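Local coordinates for IroE-like serine hydrolase (Shewanella oneidensis, PDB 3GFF), which probably hydrolyses ester bonds, as a putative serine esterase of the alpha/beta-hydrolase clan resembling the siderophore esterase IroE, at residues Tyr47-Glu52 / Arg88-Thr93; Met152-Thr157 / Ser163-Leu168; Lys264-Asp269 / Glu289-Lys294. All blocks are in the same frame, centred on the assembly; numbering follows the deposited sequence.

Interaction 1 of 3, residues Tyr47-Glu52 / Arg88-Thr93; sequences YLLDGE and RDYTPT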
ATOM      1  N   TYR A  47      -0.306 -16.145  -6.522  1.00 23.42           N
ATOM      2  CA  TYR A  47      -0.875 -15.905  -7.864  1.00 24.15           C
ATOM      3  C   TYR A  47      -1.853 -14.739  -7.821  1.00 24.14           C
ATOM      4  O   TYR A  47      -2.811 -14.793  -7.078  1.00 26.61           O
ATOM      5  CB  TYR A  47      -1.606 -17.149  -8.353  1.00 23.51           C
ATOM      6  CG  TYR A  47      -0.705 -18.312  -8.759  1.00 23.20           C
ATOM      7  CD1 TYR A  47      -0.273 -19.229  -7.818  1.00 23.62           C
ATOM      8  CD2 TYR A  47      -0.370 -18.539 -10.092  1.00 23.04           C
ATOM      9  CE1 TYR A  47       0.478 -20.298  -8.165  1.00 22.54           C
ATOM     10  CE2 TYR A  47       0.402 -19.603 -10.459  1.00 22.54           C
ATOM     11  CZ  TYR A  47       0.830 -20.483  -9.484  1.00 23.33           C
ATOM     12  OH  TYR A  47       1.593 -21.578  -9.783  1.00 22.26           O
ATOM     13  N   LEU A  48      -1.596 -13.689  -8.604  1.00 25.68           N
ATOM     14  CA  LEU A  48      -2.466 -12.515  -8.660  1.00 24.95           C
ATOM     15  C   LEU A  48      -3.249 -12.493  -9.996  1.00 25.66           C
ATOM     16  O   LEU A  48      -2.639 -12.500 -11.074  1.00 23.89           O
ATOM     17  CB  LEU A  48      -1.646 -11.220  -8.555  1.00 23.65           C
ATOM     18  CG  LEU A  48      -0.603 -11.101  -7.430  1.00 22.68           C
ATOM     19  CD1 LEU A  48       0.177  -9.812  -7.639  1.00 20.49           C
ATOM     20  CD2 LEU A  48      -1.271 -11.163  -5.982  1.00 20.59           C
ATOM     21  N   LEU A  49      -4.585 -12.494  -9.903  1.00 24.84           N
ATOM     22  CA  LEU A  49      -5.452 -12.349 -11.064  1.00 24.91           C
ATOM     23  C   LEU A  49      -5.504 -10.874 -11.460  1.00 26.99           C
ATOM     24  O   LEU A  49      -5.064 -10.021 -10.689  1.00 26.10           O
ATOM     25  CB  LEU A  49      -6.855 -12.859 -10.756  1.00 23.97           C
ATOM     26  CG  LEU A  49      -6.934 -14.343 -10.400  1.00 22.71           C
ATOM     27  CD1 LEU A  49      -8.371 -14.769 -10.216  1.00 22.83           C
ATOM     28  CD2 LEU A  49      -6.240 -15.197 -11.449  1.00 19.81           C
ATOM     29  N   ASP A  50      -6.049 -10.599 -12.651  1.00 27.44           N
ATOM     30  CA  ASP A  50      -6.103  -9.251 -13.229  1.00 27.17           C
ATOM     31  C   ASP A  50      -4.734  -8.630 -13.260  1.00 27.51           C
ATOM     32  O   ASP A  50      -4.583  -7.451 -12.960  1.00 28.03           O
ATOM     33  CB  ASP A  50      -7.074  -8.345 -12.466  1.00 27.11           C
ATOM     34  CG  ASP A  50      -8.494  -8.692 -12.732  1.00 26.85           C
ATOM     35  OD1 ASP A  50      -8.812  -8.896 -13.937  1.00 27.57           O
ATOM     36  OD2 ASP A  50      -9.271  -8.774 -11.765  1.00 22.69           O
ATOM     37  N   GLY A  51      -3.748  -9.414 -13.669  1.00 28.16           N
ATOM     38  CA  GLY A  51      -2.353  -8.972 -13.662  1.00 29.04           C
ATOM     39  C   GLY A  51      -2.032  -7.712 -14.427  1.00 29.92           C
ATOM     40  O   GLY A  51      -1.188  -6.964 -13.989  1.00 30.16           O
ATOM     41  N   GLU A  52      -2.734  -7.470 -15.540  1.00 30.38           N
ATOM     42  CA  GLU A  52      -2.504  -6.294 -16.417  1.00 31.69           C
ATOM     43  C   GLU A  52      -2.717  -5.013 -15.662  1.00 30.37           C
ATOM     44  O   GLU A  52      -2.042  -4.056 -15.893  1.00 30.42           O
ATOM     45  CB  GLU A  52      -3.475  -6.223 -17.618  1.00 33.52           C
ATOM     46  CG  GLU A  52      -4.057  -7.526 -18.098  1.00 34.98           C
ATOM     47  CD  GLU A  52      -4.987  -8.164 -17.101  1.00 36.11           C
ATOM     48  OE1 GLU A  52      -5.952  -7.517 -16.624  1.00 38.45           O
ATOM     49  OE2 GLU A  52      -4.763  -9.344 -16.804  1.00 37.13           O
ATOM     50  N   ARG A  88     -15.172 -14.363 -19.662  1.00 24.13           N
ATOM     51  CA  ARG A  88     -15.257 -15.782 -19.932  1.00 23.61           C
ATOM     52  C   ARG A  88     -14.591 -16.550 -18.821  1.00 24.11           C
ATOM     53  O   ARG A  88     -15.186 -17.473 -18.297  1.00 24.47           O
ATOM     54  CB  ARG A  88     -14.590 -16.117 -21.261  1.00 23.14           C
ATOM     55  CG  ARG A  88     -14.704 -17.567 -21.736  1.00 22.59           C
ATOM     56  CD  ARG A  88     -13.664 -17.823 -22.819  1.00 22.77           C
ATOM     57  NE  ARG A  88     -12.313 -17.678 -22.278  1.00 21.87           N
ATOM     58  CZ  ARG A  88     -11.196 -17.679 -22.999  1.00 22.09           C
ATOM     59  NH1 ARG A  88     -11.229 -17.813 -24.325  1.00 21.16           N
ATOM     60  NH2 ARG A  88     -10.022 -17.538 -22.391  1.00 21.63           N
ATOM     61  N   ASP A  89     -13.386 -16.121 -18.429  1.00 24.58           N
ATOM     62  CA  ASP A  89     -12.558 -16.855 -17.485  1.00 23.54           C
ATOM     63  C   ASP A  89     -12.827 -16.608 -16.023  1.00 23.92           C
ATOM     64  O   ASP A  89     -12.475 -17.433 -15.213  1.00 24.70           O
ATOM     65  CB  ASP A  89     -11.094 -16.515 -17.728  1.00 23.53           C
ATOM     66  CG  ASP A  89     -10.612 -16.917 -19.112  1.00 24.58           C
ATOM     67  OD1 ASP A  89     -11.176 -17.868 -19.704  1.00 24.99           O
ATOM     68  OD2 ASP A  89      -9.654 -16.280 -19.610  1.00 24.52           O
ATOM     69  N   TYR A  90     -13.430 -15.481 -15.680  1.00 23.78           N
ATOM     70  CA  TYR A  90     -13.624 -15.125 -14.282  1.00 23.57           C
ATOM     71  C   TYR A  90     -15.018 -15.398 -13.763  1.00 24.25           C
ATOM     72  O   TYR A  90     -15.277 -15.145 -12.590  1.00 24.43           O
ATOM     73  CB  TYR A  90     -13.205 -13.654 -14.046  1.00 24.00           C
ATOM     74  CG  TYR A  90     -11.710 -13.418 -13.967  1.00 23.13           C
ATOM     75  CD1 TYR A  90     -10.804 -14.310 -14.525  1.00 23.33           C
ATOM     76  CD2 TYR A  90     -11.206 -12.252 -13.417  1.00 23.29           C
ATOM     77  CE1 TYR A  90      -9.463 -14.094 -14.472  1.00 23.14           C
ATOM     78  CE2 TYR A  90      -9.816 -12.012 -13.372  1.00 23.83           C
ATOM     79  CZ  TYR A  90      -8.961 -12.932 -13.918  1.00 24.03           C
ATOM     80  OH  TYR A  90      -7.577 -12.730 -13.926  1.00 24.56           O
ATOM     81  N   THR A  91     -15.900 -15.915 -14.629  1.00 24.23           N
ATOM     82  CA  THR A  91     -17.290 -16.223 -14.262  1.00 22.39           C
ATOM     83  C   THR A  91     -17.523 -17.725 -14.163  1.00 22.88           C
ATOM     84  O   THR A  91     -17.194 -18.467 -15.062  1.00 20.48           O
ATOM     85  CB  THR A  91     -18.300 -15.531 -15.222  1.00 22.51           C
ATOM     86  OG1 THR A  91     -18.048 -15.894 -16.583  1.00 20.14           O
ATOM     87  CG2 THR A  91     -18.193 -13.985 -15.069  1.00 20.27           C
ATOM     88  N   PRO A  92     -18.030 -18.184 -13.011  1.00 24.73           N
ATOM     89  CA  PRO A  92     -18.246 -19.606 -12.787  1.00 24.68           C
ATOM     90  C   PRO A  92     -19.508 -20.158 -13.435  1.00 25.60           C
ATOM     91  O   PRO A  92     -19.565 -21.370 -13.734  1.00 26.32           O
ATOM     92  CB  PRO A  92     -18.318 -19.702 -11.268  1.00 25.55           C
ATOM     93  CG  PRO A  92     -18.829 -18.341 -10.813  1.00 26.17           C
ATOM     94  CD  PRO A  92     -18.381 -17.360 -11.833  1.00 25.36           C
ATOM     95  N   THR A  93     -20.504 -19.289 -13.637  1.00 24.47           N
ATOM     96  CA  THR A  93     -21.744 -19.659 -14.272  1.00 24.09           C
ATOM     97  C   THR A  93     -22.028 -18.713 -15.444  1.00 22.86           C
ATOM     98  O   THR A  93     -21.512 -17.595 -15.508  1.00 21.09           O
ATOM     99  CB  THR A  93     -22.923 -19.668 -13.252  1.00 24.57           C
ATOM    100  OG1 THR A  93     -23.034 -18.392 -12.595  1.00 23.58           O
ATOM    101  CG2 THR A  93     -22.694 -20.741 -12.192  1.00 24.82           C
TER

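Interaction 2 of 3, residues Met152-Thr157 / Ser163-Leu168; sequences MEALRT and SAYLAL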
HETATM    1  N   MSE A 152     -13.542 -17.898  -5.146  1.00 25.24           N
HETATM    2  CA  MSE A 152     -14.713 -18.605  -4.582  1.00 23.83           C
HETATM    3  C   MSE A 152     -14.935 -19.954  -5.231  1.00 24.08           C
HETATM    4  O   MSE A 152     -15.223 -20.922  -4.542  1.00 24.04           O
HETATM    5  CB  MSE A 152     -15.998 -17.769  -4.717  1.00 24.37           C
HETATM    6  CG  MSE A 152     -16.039 -16.478  -3.871  1.00 23.92           C
HETATM    7 SE   MSE A 152     -15.500 -16.755  -1.994  0.75 23.92          SE
HETATM    8  CE  MSE A 152     -15.905 -15.080  -1.226  1.00 23.31           C
ATOM      9  N   GLU A 153     -14.828 -20.004  -6.561  1.00 22.79           N
ATOM     10  CA  GLU A 153     -15.037 -21.236  -7.326  1.00 23.26           C
ATOM     11  C   GLU A 153     -13.918 -22.283  -7.063  1.00 23.58           C
ATOM     12  O   GLU A 153     -14.171 -23.472  -6.931  1.00 24.96           O
ATOM     13  CB  GLU A 153     -15.186 -20.880  -8.803  1.00 23.50           C
ATOM     14  CG  GLU A 153     -15.621 -22.010  -9.705  1.00 23.07           C
ATOM     15  CD  GLU A 153     -17.012 -22.544  -9.391  1.00 23.48           C
ATOM     16  OE1 GLU A 153     -17.710 -22.021  -8.474  1.00 23.93           O
ATOM     17  OE2 GLU A 153     -17.394 -23.498 -10.056  1.00 22.41           O
ATOM     18  N   ALA A 154     -12.685 -21.822  -6.933  1.00 24.67           N
ATOM     19  CA  ALA A 154     -11.559 -22.684  -6.590  1.00 23.90           C
ATOM     20  C   ALA A 154     -11.880 -23.347  -5.246  1.00 23.98           C
ATOM     21  O   ALA A 154     -11.792 -24.567  -5.125  1.00 23.43           O
ATOM     22  CB  ALA A 154     -10.245 -21.866  -6.521  1.00 22.65           C
ATOM     23  N   LEU A 155     -12.294 -22.543  -4.260  1.00 24.45           N
ATOM     24  CA  LEU A 155     -12.709 -23.069  -2.966  1.00 24.84           C
ATOM     25  C   LEU A 155     -13.927 -23.961  -3.179  1.00 24.98           C
ATOM     26  O   LEU A 155     -13.902 -25.132  -2.823  1.00 26.07           O
ATOM     27  CB  LEU A 155     -12.974 -21.935  -1.944  1.00 25.21           C
ATOM     28  CG  LEU A 155     -13.231 -22.238  -0.442  1.00 25.84           C
ATOM     29  CD1 LEU A 155     -11.994 -22.744   0.290  1.00 25.39           C
ATOM     30  CD2 LEU A 155     -13.779 -20.961   0.307  1.00 25.84           C
ATOM     31  N   ARG A 156     -14.952 -23.449  -3.855  1.00 25.40           N
ATOM     32  CA  ARG A 156     -16.180 -24.219  -4.057  1.00 25.03           C
ATOM     33  C   ARG A 156     -15.970 -25.611  -4.664  1.00 25.80           C
ATOM     34  O   ARG A 156     -16.657 -26.577  -4.267  1.00 27.35           O
ATOM     35  CB  ARG A 156     -17.208 -23.463  -4.928  1.00 24.61           C
ATOM     36  CG  ARG A 156     -18.627 -24.057  -4.797  1.00 24.73           C
ATOM     37  CD  ARG A 156     -19.613 -23.496  -5.839  1.00 24.91           C
ATOM     38  NE  ARG A 156     -19.324 -24.049  -7.155  1.00 25.44           N
ATOM     39  CZ  ARG A 156     -19.805 -25.196  -7.634  1.00 25.74           C
ATOM     40  NH1 ARG A 156     -20.659 -25.935  -6.936  1.00 26.54           N
ATOM     41  NH2 ARG A 156     -19.452 -25.595  -8.850  1.00 25.71           N
ATOM     42  N   THR A 157     -15.044 -25.717  -5.617  1.00 24.94           N
ATOM     43  CA  THR A 157     -14.790 -26.979  -6.323  1.00 23.79           C
ATOM     44  C   THR A 157     -13.550 -27.773  -5.840  1.00 23.80           C
ATOM     45  O   THR A 157     -13.013 -28.617  -6.559  1.00 23.62           O
ATOM     46  CB  THR A 157     -14.709 -26.694  -7.831  1.00 23.96           C
ATOM     47  OG1 THR A 157     -13.628 -25.791  -8.095  1.00 22.75           O
ATOM     48  CG2 THR A 157     -15.998 -26.045  -8.283  1.00 23.84           C
ATOM     49  N   SER A 163      -3.976 -23.405  -1.057  1.00 24.63           N
ATOM     50  CA  SER A 163      -4.349 -23.574   0.371  1.00 24.53           C
ATOM     51  C   SER A 163      -5.001 -22.319   0.953  1.00 22.95           C
ATOM     52  O   SER A 163      -5.678 -22.383   1.989  1.00 23.79           O
ATOM     53  CB  SER A 163      -3.140 -23.954   1.229  1.00 24.64           C
ATOM     54  OG  SER A 163      -2.060 -23.064   1.002  1.00 26.13           O
ATOM     55  N   ALA A 164      -4.802 -21.197   0.289  1.00 22.92           N
ATOM     56  CA  ALA A 164      -5.268 -19.895   0.799  1.00 23.60           C
ATOM     57  C   ALA A 164      -5.788 -19.046  -0.311  1.00 24.72           C
ATOM     58  O   ALA A 164      -5.199 -18.990  -1.414  1.00 27.46           O
ATOM     59  CB  ALA A 164      -4.099 -19.115   1.522  1.00 21.34           C
ATOM     60  N   TYR A 165      -6.837 -18.306   0.011  1.00 25.53           N
ATOM     61  CA  TYR A 165      -7.476 -17.407  -0.932  1.00 24.61           C
ATOM     62  C   TYR A 165      -7.733 -16.032  -0.315  1.00 23.49           C
ATOM     63  O   TYR A 165      -8.138 -15.901   0.851  1.00 24.12           O
ATOM     64  CB  TYR A 165      -8.829 -17.984  -1.369  1.00 24.44           C
ATOM     65  CG  TYR A 165      -8.777 -19.358  -2.019  1.00 24.07           C
ATOM     66  CD1 TYR A 165      -8.551 -19.475  -3.373  1.00 23.77           C
ATOM     67  CD2 TYR A 165      -8.981 -20.519  -1.294  1.00 22.42           C
ATOM     68  CE1 TYR A 165      -8.493 -20.705  -3.987  1.00 23.39           C
ATOM     69  CE2 TYR A 165      -8.961 -21.776  -1.921  1.00 22.73           C
ATOM     70  CZ  TYR A 165      -8.710 -21.841  -3.274  1.00 23.19           C
ATOM     71  OH  TYR A 165      -8.653 -23.014  -3.985  1.00 23.76           O
ATOM     72  N   LEU A 166      -7.513 -15.027  -1.143  1.00 23.02           N
ATOM     73  CA  LEU A 166      -7.789 -13.653  -0.840  1.00 22.90           C
ATOM     74  C   LEU A 166      -8.846 -13.244  -1.828  1.00 23.85           C
ATOM     75  O   LEU A 166      -8.567 -13.199  -3.035  1.00 26.44           O
ATOM     76  CB  LEU A 166      -6.551 -12.744  -0.948  1.00 22.27           C
ATOM     77  CG  LEU A 166      -5.802 -12.570   0.381  1.00 22.84           C
ATOM     78  CD1 LEU A 166      -5.092 -13.842   0.775  1.00 23.29           C
ATOM     79  CD2 LEU A 166      -4.845 -11.362   0.329  1.00 21.95           C
ATOM     80  N   ALA A 167     -10.054 -12.971  -1.317  1.00 22.52           N
ATOM     81  CA  ALA A 167     -11.203 -12.547  -2.151  1.00 22.29           C
ATOM     82  C   ALA A 167     -11.498 -11.081  -1.813  1.00 21.52           C
ATOM     83  O   ALA A 167     -12.021 -10.782  -0.767  1.00 21.36           O
ATOM     84  CB  ALA A 167     -12.404 -13.436  -1.894  1.00 18.83           C
ATOM     85  N   LEU A 168     -11.092 -10.183  -2.699  1.00 22.53           N
ATOM     86  CA  LEU A 168     -11.152  -8.737  -2.471  1.00 22.88           C
ATOM     87  C   LEU A 168     -12.348  -8.092  -3.205  1.00 23.37           C
ATOM     88  O   LEU A 168     -12.337  -7.870  -4.407  1.00 24.89           O
ATOM     89  CB  LEU A 168      -9.818  -8.097  -2.883  1.00 22.26           C
ATOM     90  CG  LEU A 168      -8.546  -8.799  -2.330  1.00 22.22           C
ATOM     91  CD1 LEU A 168      -7.218  -8.153  -2.845  1.00 20.82           C
ATOM     92  CD2 LEU A 168      -8.623  -8.875  -0.802  1.00 21.12           C
TER

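Interaction 3 of 3, residues Lys264-Asp269 / Glu289-Lys294; sequences KDFAID and ERFGHK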
ATOM      1  N   LYS A 264       0.851 -13.703   9.625  1.00 24.07           N
ATOM      2  CA  LYS A 264       0.985 -13.150  10.949  1.00 25.76           C
ATOM      3  C   LYS A 264       1.768 -14.035  11.919  1.00 25.24           C
ATOM      4  O   LYS A 264       2.743 -13.597  12.535  1.00 23.48           O
ATOM      5  CB  LYS A 264      -0.427 -12.883  11.503  1.00 27.38           C
ATOM      6  CG  LYS A 264      -0.495 -12.099  12.814  1.00 29.57           C
ATOM      7  CD  LYS A 264      -1.979 -11.844  13.263  1.00 29.85           C
ATOM      8  CE  LYS A 264      -2.852 -11.242  12.125  1.00 31.27           C
ATOM      9  NZ  LYS A 264      -4.134 -10.549  12.529  1.00 30.34           N
ATOM     10  N   ASP A 265       1.366 -15.301  12.025  1.00 24.61           N
ATOM     11  CA  ASP A 265       1.975 -16.189  13.007  1.00 24.68           C
ATOM     12  C   ASP A 265       3.326 -16.806  12.611  1.00 23.74           C
ATOM     13  O   ASP A 265       3.834 -17.653  13.341  1.00 21.19           O
ATOM     14  CB  ASP A 265       0.976 -17.281  13.365  1.00 25.04           C
ATOM     15  CG  ASP A 265      -0.273 -16.732  13.960  1.00 25.17           C
ATOM     16  OD1 ASP A 265      -0.211 -15.749  14.725  1.00 26.13           O
ATOM     17  OD2 ASP A 265      -1.346 -17.289  13.667  1.00 27.21           O
ATOM     18  N   PHE A 266       3.891 -16.371  11.477  1.00 23.13           N
ATOM     19  CA  PHE A 266       5.169 -16.906  10.945  1.00 23.58           C
ATOM     20  C   PHE A 266       6.374 -16.234  11.546  1.00 23.74           C
ATOM     21  O   PHE A 266       7.493 -16.760  11.449  1.00 23.97           O
ATOM     22  CB  PHE A 266       5.265 -16.724   9.425  1.00 22.97           C
ATOM     23  CG  PHE A 266       4.402 -17.654   8.628  1.00 22.72           C
ATOM     24  CD1 PHE A 266       3.022 -17.672   8.781  1.00 22.44           C
ATOM     25  CD2 PHE A 266       4.966 -18.468   7.657  1.00 23.34           C
ATOM     26  CE1 PHE A 266       2.243 -18.502   8.030  1.00 21.21           C
ATOM     27  CE2 PHE A 266       4.179 -19.291   6.882  1.00 22.21           C
ATOM     28  CZ  PHE A 266       2.808 -19.301   7.063  1.00 21.74           C
ATOM     29  N   ALA A 267       6.145 -15.047  12.113  1.00 24.13           N
ATOM     30  CA  ALA A 267       7.182 -14.248  12.783  1.00 24.05           C
ATOM     31  C   ALA A 267       7.724 -14.931  14.051  1.00 23.32           C
ATOM     32  O   ALA A 267       6.983 -15.505  14.840  1.00 23.01           O
ATOM     33  CB  ALA A 267       6.618 -12.831  13.131  1.00 23.27           C
ATOM     34  N   ILE A 268       9.034 -14.864  14.220  1.00 23.85           N
ATOM     35  CA  ILE A 268       9.738 -15.444  15.364  1.00 23.66           C
ATOM     36  C   ILE A 268      10.320 -14.263  16.143  1.00 25.50           C
ATOM     37  O   ILE A 268      11.169 -13.523  15.623  1.00 26.53           O
ATOM     38  CB  ILE A 268      10.874 -16.392  14.891  1.00 22.57           C
ATOM     39  CG1 ILE A 268      10.296 -17.631  14.190  1.00 22.64           C
ATOM     40  CG2 ILE A 268      11.749 -16.842  16.044  1.00 21.71           C
ATOM     41  CD1 ILE A 268      11.385 -18.492  13.485  1.00 22.94           C
ATOM     42  N   ASP A 269       9.847 -14.069  17.368  1.00 27.08           N
ATOM     43  CA  ASP A 269      10.325 -12.990  18.232  1.00 28.42           C
ATOM     44  C   ASP A 269      11.396 -13.556  19.150  1.00 29.79           C
ATOM     45  O   ASP A 269      11.086 -14.248  20.133  1.00 29.53           O
ATOM     46  CB  ASP A 269       9.152 -12.463  19.048  1.00 29.75           C
ATOM     47  CG  ASP A 269       9.451 -11.170  19.763  1.00 30.06           C
ATOM     48  OD1 ASP A 269      10.631 -10.774  19.926  1.00 31.08           O
ATOM     49  OD2 ASP A 269       8.467 -10.540  20.166  1.00 30.85           O
ATOM     50  N   GLU A 289      -0.337 -27.590  10.215  1.00 24.50           N
ATOM     51  CA  GLU A 289      -1.638 -28.180  10.360  1.00 26.66           C
ATOM     52  C   GLU A 289      -2.701 -27.234   9.764  1.00 25.28           C
ATOM     53  O   GLU A 289      -3.684 -27.706   9.176  1.00 24.25           O
ATOM     54  CB  GLU A 289      -1.875 -28.564  11.835  1.00 28.26           C
ATOM     55  CG  GLU A 289      -0.826 -29.617  12.310  1.00 31.06           C
ATOM     56  CD  GLU A 289      -1.066 -30.246  13.703  1.00 31.97           C
ATOM     57  OE1 GLU A 289      -1.594 -29.545  14.618  1.00 34.42           O
ATOM     58  OE2 GLU A 289      -0.672 -31.446  13.881  1.00 34.01           O
ATOM     59  N   ARG A 290      -2.467 -25.919   9.866  1.00 23.56           N
ATOM     60  CA  ARG A 290      -3.398 -24.893   9.364  1.00 24.10           C
ATOM     61  C   ARG A 290      -3.415 -24.877   7.822  1.00 25.24           C
ATOM     62  O   ARG A 290      -4.485 -24.855   7.194  1.00 25.65           O
ATOM     63  CB  ARG A 290      -3.012 -23.504   9.912  1.00 24.15           C
ATOM     64  CG  ARG A 290      -3.994 -22.345   9.596  1.00 23.70           C
ATOM     65  CD  ARG A 290      -3.454 -20.986   9.988  1.00 23.01           C
ATOM     66  NE  ARG A 290      -3.205 -20.898  11.419  1.00 23.55           N
ATOM     67  CZ  ARG A 290      -2.531 -19.918  12.050  1.00 22.83           C
ATOM     68  NH1 ARG A 290      -2.022 -18.873  11.394  1.00 21.49           N
ATOM     69  NH2 ARG A 290      -2.375 -19.986  13.364  1.00 22.82           N
ATOM     70  N   PHE A 291      -2.231 -24.920   7.213  1.00 24.91           N
ATOM     71  CA  PHE A 291      -2.122 -24.951   5.746  1.00 25.38           C
ATOM     72  C   PHE A 291      -2.353 -26.355   5.143  1.00 24.71           C
ATOM     73  O   PHE A 291      -2.416 -26.507   3.929  1.00 24.35           O
ATOM     74  CB  PHE A 291      -0.767 -24.372   5.280  1.00 25.34           C
ATOM     75  CG  PHE A 291      -0.673 -22.850   5.373  1.00 25.55           C
ATOM     76  CD1 PHE A 291      -0.388 -22.227   6.572  1.00 25.18           C
ATOM     77  CD2 PHE A 291      -0.817 -22.054   4.229  1.00 25.29           C
ATOM     78  CE1 PHE A 291      -0.281 -20.850   6.655  1.00 25.30           C
ATOM     79  CE2 PHE A 291      -0.740 -20.672   4.301  1.00 25.36           C
ATOM     80  CZ  PHE A 291      -0.446 -20.064   5.510  1.00 25.81           C
ATOM     81  N   GLY A 292      -2.514 -27.375   5.976  1.00 25.46           N
ATOM     82  CA  GLY A 292      -2.687 -28.745   5.461  1.00 25.93           C
ATOM     83  C   GLY A 292      -1.476 -29.228   4.662  1.00 25.65           C
ATOM     84  O   GLY A 292      -1.565 -30.198   3.935  1.00 24.84           O
ATOM     85  N   HIS A 293      -0.342 -28.550   4.817  1.00 26.28           N
ATOM     86  CA  HIS A 293       0.909 -28.898   4.143  1.00 26.38           C
ATOM     87  C   HIS A 293       2.070 -28.448   5.021  1.00 26.27           C
ATOM     88  O   HIS A 293       1.924 -27.501   5.776  1.00 26.94           O
ATOM     89  CB  HIS A 293       1.029 -28.185   2.791  1.00 27.77           C
ATOM     90  CG  HIS A 293      -0.006 -28.584   1.783  1.00 28.54           C
ATOM     91  ND1 HIS A 293      -0.092 -29.862   1.261  1.00 29.29           N
ATOM     92  CD2 HIS A 293      -0.962 -27.855   1.154  1.00 28.87           C
ATOM     93  CE1 HIS A 293      -1.072 -29.900   0.371  1.00 29.22           C
ATOM     94  NE2 HIS A 293      -1.609 -28.695   0.284  1.00 28.45           N
ATOM     95  N   LYS A 294       3.204 -29.139   4.928  1.00 26.77           N
ATOM     96  CA  LYS A 294       4.428 -28.798   5.662  1.00 27.60           C
ATOM     97  C   LYS A 294       4.852 -27.340   5.489  1.00 25.13           C
ATOM     98  O   LYS A 294       4.983 -26.848   4.368  1.00 23.60           O
ATOM     99  CB  LYS A 294       5.598 -29.719   5.237  1.00 28.92           C
ATOM    100  CG  LYS A 294       6.977 -29.188   5.645  1.00 29.97           C
ATOM    101  CD  LYS A 294       8.087 -30.175   5.354  1.00 30.74           C
ATOM    102  CE  LYS A 294       8.243 -31.190   6.463  1.00 32.19           C
ATOM    103  NZ  LYS A 294       8.801 -30.551   7.694  1.00 33.58           N
TER

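Interaction 1 of 3, residues Tyr47-Glu52 / Arg88-Thr93
The bend where strand 43-48 gives way to helix 51-65 in this alpha/beta-hydrolase fold is met at L49 and D50 by Y90, close to what is probably the active site. The strand ends just before L49, and D50 occupies the N-cap position of helix 51-65 without making a capping bond itself. Y90, just beyond the short helix 86-89, sends its phenol across to this bend. The backbone N of D50 donates to Y90 OH over 2.9 Å, nearly straight at 166°, and this N lies in the plane of the ring, at its edge. One hydrogen bond thus ties the strand-to-helix bend to the loop that follows helix 86-89.

L49 packs beside the same oxygen. With its CG beside the backbone N (chi1 -62°), its side chain and that of Y90 run antiparallel alongside each other: L49 CB comes within 3.3 Å of Y90 OH, while L49 CD1 rests 4.2 Å above the plane of the Y90 ring, over one face and toward its rim. F117, F146 and V150 also pack against Y90. The turn from strand 138-144 into helix 146-156 carries a GxSxG pattern consistent with a nucleophile elbow, and Y90 touches residues of this probable elbow.

The carboxylate of D50 has its chief polar partner in R86, with which OD1 forms a salt bridge. That salt bridge holds the carboxylate and the bond to Y90 the backbone N; the carboxylate plane is turned 57° from the phenol ring, with D50 OD1 lying 3.3 Å from Y90 CE2.

Interaction 2 of 3, residues Met152-Thr157 / Ser163-Leu168
Y165 is the bump and the surface of A154 and L155 is the hollow: the phenol rises from strand 164-168 and lodges against the last turns of helix 146-156. A154 has only a methyl group to offer, which lets the end of the ring come close, with A154 CB 3.2 Å from Y165 OH and 3.3 Å from Y165 CE1. The other flank of the phenol meets L155, whose CD1 lies 3.9 Å from Y165 CE2. L155 has its CG turned away from its own backbone N (chi1 -171°), which carries the isobutyl group to the CE2 flank, the two side chains crossing at a slant. Were Y165 an alanine, the hollow over A154 and L155 would probably be left unfilled, with L155 CD1 deprived of its neighbour.

Two residues further along the strand, the sizes are reversed. A167 is the small residue, and M152, present as selenomethionine, supplies the bulk. Its chain leaves the helix away from the strand but bends at chi2 (-48°), bringing M152 CE back to 3.9 Å from A167 CB. M199 of strand 195-201 and L183 of helix 178-189 also touch M152.

The helix and strand axes run 9.3 Å apart at an angle of 144°, roughly antiparallel. Large-on-small packing here joins helix to strand within a beta-alpha-beta crossover, strand 138-144, helix 146-156 and strand 164-168 of the alpha/beta-hydrolase fold.

Interaction 3 of 3, residues Lys264-Asp269 / Glu289-Lys294
The rings of F266 and F291 meet with their planes almost perpendicular, at 89°, and their centroids 5.7 Å apart. F291 CE1 sits at the edge of the F266 ring, in its plane, and its closest approach is 3.5 Å to F266 CZ; relative to the F291 ring, that same CZ arrives obliquely. The two side chains reach toward each other from opposite directions. F263 adds an edge-to-face partner for F266, and L287 and V295 also touch it.

The second flat group is the guanidinium of R290, which meets D265 at its edge. R290 NH1 and NH2 grip the carboxylate end-on, both donating to the single oxygen D265 OD2, each over 2.9 Å and each noticeably bent. OD2 is approached on its anti side, and the carboxylate is turned 73° from the guanidinium plane, so this salt bridge is a forked one rather than a flat, two-oxygen pairing.

Together these pairs join the segment following helix 250-263 to the C-terminal end of helix 277-291, among the helices after the last strand of the alpha/beta-hydrolase chain. Q283 and Y284 of that same helix bind backbone carbonyls of D265, A267 and F266, reinforcing the attachment. R290 leaves with CG anti to the backbone N (chi1 -173°), then bends at chi3, bringing NH1 and NH2 edge-on to D265 OD2, while F291, one residue later, directs its ring to F266. F291 also touches Q196 of strand 195-201 and S163.

Followed from the N terminus, the three contacts come in series, and none nests in or crosses another. Interaction 1 closes the longest loop, leaving 35 residues between its segments, and ties the end of strand 43-48 to the segment after helix 86-89. Interaction 2 closes a short turn of five residues, seating helix 146-156 on strand 164-168. Interaction 3 closes a 19-residue excursion holding most of helix 277-291, near the C-terminal helices. Interaction 2 is the middle member: P92 packs on E153 to join it to interaction 1, and S163 packs on F291 to join it to interaction 3, whereas interactions 1 and 3 do not touch.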